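Local coordinates for protein beta-hydroxyacid dehydrogenase, 3-hydroxyisobutyrate dehydrogenase (Saccharomonospora xinjiangensis XJ-54, PDB 6GRL) that is an S-selective imine reductase that reduces imines to amines, probably with NADPH as cofactor, at residues P141-S146 against R167-V172; S151-R156 against G180-E185. All coordinates share one frame; numbering follows the deposited sequence.

Interaction 1. Residues P141-S146 against R167-V172; sequences PDVGTS and RELGGV
At Glu-168 the backbone carbonyl makes the touch. Gly-144 CA lies 3.5 Å from Glu-168 O in a CA-H...O contact, while the Glu-168 carboxylate turns off to His-44. Leu-169 carries the one direct hydrogen bond: Gly-144 N gives to Leu-169 O at 2.8 Å, fairly straight at 162°. Gly-144 N comes in from above the plane of the Leu-169 carbonyl, 61° out of it. Leu-169 CD2 also lies 4.2 Å from Val-143 CG1, the two side chains running side by side. Val-143 CG1 is anti to its own backbone N (chi1 171°), and this turns it to Leu-169. At Gly-170 the CA packs 3.6 Å from Thr-145 O. The loop holds a type II beta turn, Asp-142 to Thr-145; its third residue, Gly-144, has the positive phi that this turn favours in glycine. Thr-145 N and OG1 both give to Asp-142 O, so two bonds grip that carbonyl. Helix 30-41 covers Val-143 and Leu-169 through Met-31, Ala-34 and Ala-38. Gly-171 then enters edge strand 171-174, backbone-bonded to Val-148 and to Leu-150 of strand 149-154.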
# COMPACT_ATOMS: atom_id res chain seq x y z
N PRO A 141 6.18 -11.68 -10.28
CA PRO A 141 6.46 -13.13 -10.27
C PRO A 141 5.84 -13.86 -9.09
O PRO A 141 5.76 -15.09 -9.13
CB PRO A 141 7.99 -13.19 -10.22
CG PRO A 141 8.43 -11.93 -10.84
CD PRO A 141 7.44 -10.91 -10.38
N ASP A 142 5.40 -13.15 -8.05
CA ASP A 142 4.83 -13.78 -6.86
C ASP A 142 3.31 -13.72 -6.83
O ASP A 142 2.71 -14.12 -5.83
CB ASP A 142 5.41 -13.14 -5.60
CG ASP A 142 6.89 -13.39 -5.45
OD1 ASP A 142 7.39 -14.40 -5.99
OD2 ASP A 142 7.57 -12.58 -4.78
N VAL A 143 2.67 -13.22 -7.89
CA VAL A 143 1.22 -13.16 -7.92
C VAL A 143 0.66 -14.58 -7.88
O VAL A 143 1.17 -15.50 -8.53
CB VAL A 143 0.73 -12.40 -9.17
CG1 VAL A 143 -0.78 -12.53 -9.34
CG2 VAL A 143 1.13 -10.94 -9.08
N GLY A 144 -0.40 -14.76 -7.09
CA GLY A 144 -0.98 -16.07 -6.89
C GLY A 144 -0.36 -16.89 -5.79
O GLY A 144 -0.72 -18.06 -5.62
N THR A 145 0.58 -16.32 -5.04
CA THR A 145 1.25 -17.00 -3.93
C THR A 145 1.07 -16.19 -2.65
O THR A 145 0.49 -15.10 -2.65
CB THR A 145 2.74 -17.21 -4.23
OG1 THR A 145 3.45 -15.99 -3.99
CG2 THR A 145 2.95 -17.64 -5.68
N SER A 146 1.60 -16.73 -1.56
CA SER A 146 1.52 -16.08 -0.26
C SER A 146 2.46 -14.89 -0.12
O SER A 146 2.44 -14.23 0.92
CB SER A 146 1.80 -17.09 0.86
OG SER A 146 0.84 -18.13 0.86
N ARG A 167 -8.84 -13.56 -3.93
CA ARG A 167 -7.81 -14.31 -3.21
C ARG A 167 -7.03 -15.25 -4.11
O ARG A 167 -6.04 -15.83 -3.66
CB ARG A 167 -8.43 -15.09 -2.04
CG ARG A 167 -9.33 -16.23 -2.45
CD ARG A 167 -9.55 -17.21 -1.30
NE ARG A 167 -10.57 -16.74 -0.37
CZ ARG A 167 -11.71 -17.38 -0.13
NH1 ARG A 167 -11.98 -18.52 -0.74
NH2 ARG A 167 -12.58 -16.88 0.74
N GLU A 168 -7.45 -15.42 -5.37
CA GLU A 168 -6.64 -16.15 -6.33
C GLU A 168 -5.36 -15.41 -6.70
O GLU A 168 -4.45 -16.02 -7.27
CB GLU A 168 -7.46 -16.44 -7.60
CG GLU A 168 -8.73 -17.24 -7.35
CD GLU A 168 -9.53 -17.47 -8.62
OE1 GLU A 168 -9.16 -16.91 -9.67
OE2 GLU A 168 -10.54 -18.21 -8.57
N LEU A 169 -5.28 -14.12 -6.38
CA LEU A 169 -4.08 -13.33 -6.67
C LEU A 169 -3.12 -13.27 -5.49
O LEU A 169 -1.96 -12.89 -5.68
CB LEU A 169 -4.48 -11.91 -7.08
CG LEU A 169 -5.48 -11.81 -8.24
CD1 LEU A 169 -5.81 -10.36 -8.54
CD2 LEU A 169 -4.94 -12.51 -9.48
N GLY A 170 -3.57 -13.62 -4.29
CA GLY A 170 -2.74 -13.56 -3.11
C GLY A 170 -3.61 -13.31 -1.89
O GLY A 170 -4.83 -13.46 -1.92
N GLY A 171 -2.95 -12.95 -0.79
CA GLY A 171 -3.67 -12.58 0.41
C GLY A 171 -4.46 -11.29 0.20
O GLY A 171 -4.00 -10.36 -0.45
N VAL A 172 -5.66 -11.25 0.78
CA VAL A 172 -6.62 -10.18 0.53
C VAL A 172 -7.18 -9.67 1.85
O VAL A 172 -7.48 -10.47 2.75
CB VAL A 172 -7.75 -10.67 -0.41
CG1 VAL A 172 -8.92 -9.71 -0.40
CG2 VAL A 172 -7.23 -10.85 -1.82
O HOH W 1 -3.67 -17.34 -4.19

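Interaction 2. Residues S151-R156 against G180-E185; sequences SFSGSR and GLAAVE
Ser-153 overlaps the first turn of helix 181-209, with its CB 3.8 Å from Leu-181 CB. Its OG reaches further, to Ala-182. Ala-182 N gives a hydrogen bond to Ser-153 OG at 2.9 Å, with an angle of 158° at the hydrogen. The serine torsion, chi1 48°, brings OG to this N-H in the first turn of the helix. Ser-153 OG also bonds Ala-179 O, just before the helix. One hydroxyl thus joins the backbone on both sides of Gly-180. Ala-182 points its methyl at the strand. Ala-182 CB lies 3.2 Å from Ser-153 OG and 3.5 Å from Ser-151 O, a close fit against the serine hydroxyl and the Ser-151 carbonyl. Strand 149-154 belongs to the extended sheet of the N-terminal Rossmann-type domain, which probably binds NADP(H), and the long helix 181-209 leads into the C-terminal domain. The short axes pass 7.0 Å apart and run 145° to each other, roughly antiparallel. Further along the helix, Glu-185 CG comes 4.2 Å from Ser-151 OG, while Glu-185 OE2 bonds Gln-189. Ser-151, Leu-181 and Glu-185 all touch His-175. The CA–CB bond of Phe-152 points away from the helix, and its side chain packs on Phe-159 and Leu-166.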
# COMPACT_ATOMS: atom_id res chain seq x y z
N SER A 151 -4.85 -5.11 -0.77
CA SER A 151 -5.78 -4.35 0.07
C SER A 151 -6.91 -3.82 -0.80
O SER A 151 -6.67 -3.31 -1.90
CB SER A 151 -5.07 -3.18 0.76
OG SER A 151 -4.06 -3.65 1.65
N PHE A 152 -8.14 -3.93 -0.31
CA PHE A 152 -9.31 -3.52 -1.08
C PHE A 152 -10.19 -2.58 -0.27
O PHE A 152 -10.26 -2.66 0.96
CB PHE A 152 -10.14 -4.73 -1.53
CG PHE A 152 -9.49 -5.54 -2.61
CD1 PHE A 152 -9.62 -5.18 -3.94
CD2 PHE A 152 -8.74 -6.66 -2.29
CE1 PHE A 152 -9.01 -5.92 -4.93
CE2 PHE A 152 -8.13 -7.41 -3.28
CZ PHE A 152 -8.27 -7.04 -4.60
N SER A 153 -10.85 -1.67 -0.99
CA SER A 153 -11.84 -0.79 -0.39
C SER A 153 -12.94 -0.53 -1.41
O SER A 153 -12.74 -0.67 -2.62
CB SER A 153 -11.21 0.53 0.08
OG SER A 153 -10.38 1.10 -0.91
N GLY A 154 -14.12 -0.17 -0.91
CA GLY A 154 -15.29 0.03 -1.72
C GLY A 154 -16.48 -0.67 -1.10
O GLY A 154 -16.48 -0.99 0.09
N SER A 155 -17.49 -0.92 -1.93
CA SER A 155 -18.71 -1.55 -1.45
C SER A 155 -18.41 -2.90 -0.81
O SER A 155 -17.75 -3.75 -1.41
CB SER A 155 -19.71 -1.72 -2.60
OG SER A 155 -20.70 -2.68 -2.27
N ARG A 156 -18.91 -3.09 0.42
CA ARG A 156 -18.68 -4.34 1.13
C ARG A 156 -19.38 -5.51 0.45
O ARG A 156 -18.85 -6.63 0.43
CB ARG A 156 -19.14 -4.22 2.58
CG ARG A 156 -18.48 -5.20 3.53
CD ARG A 156 -18.99 -5.02 4.95
NE ARG A 156 -17.99 -4.42 5.82
CZ ARG A 156 -17.97 -3.14 6.16
NH1 ARG A 156 -17.01 -2.67 6.96
NH2 ARG A 156 -18.90 -2.31 5.70
N GLY A 180 -11.41 5.11 -1.22
CA GLY A 180 -10.03 5.53 -1.15
C GLY A 180 -9.20 4.91 -0.05
O GLY A 180 -8.01 5.23 0.06
N LEU A 181 -9.77 4.02 0.76
CA LEU A 181 -9.06 3.52 1.94
C LEU A 181 -7.89 2.63 1.56
O LEU A 181 -6.86 2.63 2.26
CB LEU A 181 -10.02 2.78 2.86
CG LEU A 181 -10.93 3.67 3.70
CD1 LEU A 181 -11.93 2.83 4.50
CD2 LEU A 181 -10.12 4.56 4.62
N ALA A 182 -8.01 1.84 0.49
CA ALA A 182 -6.88 1.01 0.06
C ALA A 182 -5.71 1.87 -0.38
O ALA A 182 -4.55 1.54 -0.11
CB ALA A 182 -7.32 0.06 -1.06
N ALA A 183 -6.00 2.99 -1.06
CA ALA A 183 -4.94 3.92 -1.45
C ALA A 183 -4.33 4.60 -0.23
O ALA A 183 -3.12 4.85 -0.20
CB ALA A 183 -5.49 4.95 -2.43
N VAL A 184 -5.15 4.91 0.77
CA VAL A 184 -4.63 5.47 2.02
C VAL A 184 -3.68 4.48 2.68
O VAL A 184 -2.58 4.83 3.10
CB VAL A 184 -5.78 5.85 2.97
CG1 VAL A 184 -5.23 6.24 4.34
CG2 VAL A 184 -6.60 6.97 2.39
N GLU A 185 -4.10 3.21 2.77
CA GLU A 185 -3.27 2.18 3.39
C GLU A 185 -1.94 2.05 2.66
O GLU A 185 -0.88 1.99 3.29
CB GLU A 185 -4.02 0.85 3.39
CG GLU A 185 -3.30 -0.28 4.10
CD GLU A 185 -3.47 -0.22 5.61
OE1 GLU A 185 -4.43 0.43 6.07
OE2 GLU A 185 -2.65 -0.84 6.32

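Overall arrangement
From the N terminus, the chain passes the parallel strands of the Rossmann-type sheet and strand 130-137, then enters the loop 141-146. Strand 149-154 and helix 156-166 follow. Residues 167-172 then return to the loop, and interaction 1 closes this excursion as edge strand 171-174 begins. The chain leaves that strand and starts helix 181-209, which comes back to strand 149-154 in interaction 2. The segments alternate, so the two closures cross and neither nests in the other. Their centres are about 18 Å apart. Strands 171-174 and 149-154 are neighbours in the sheet. Interaction 1 stays within the N-terminal domain; interaction 2 ties its sheet to the interdomain helix.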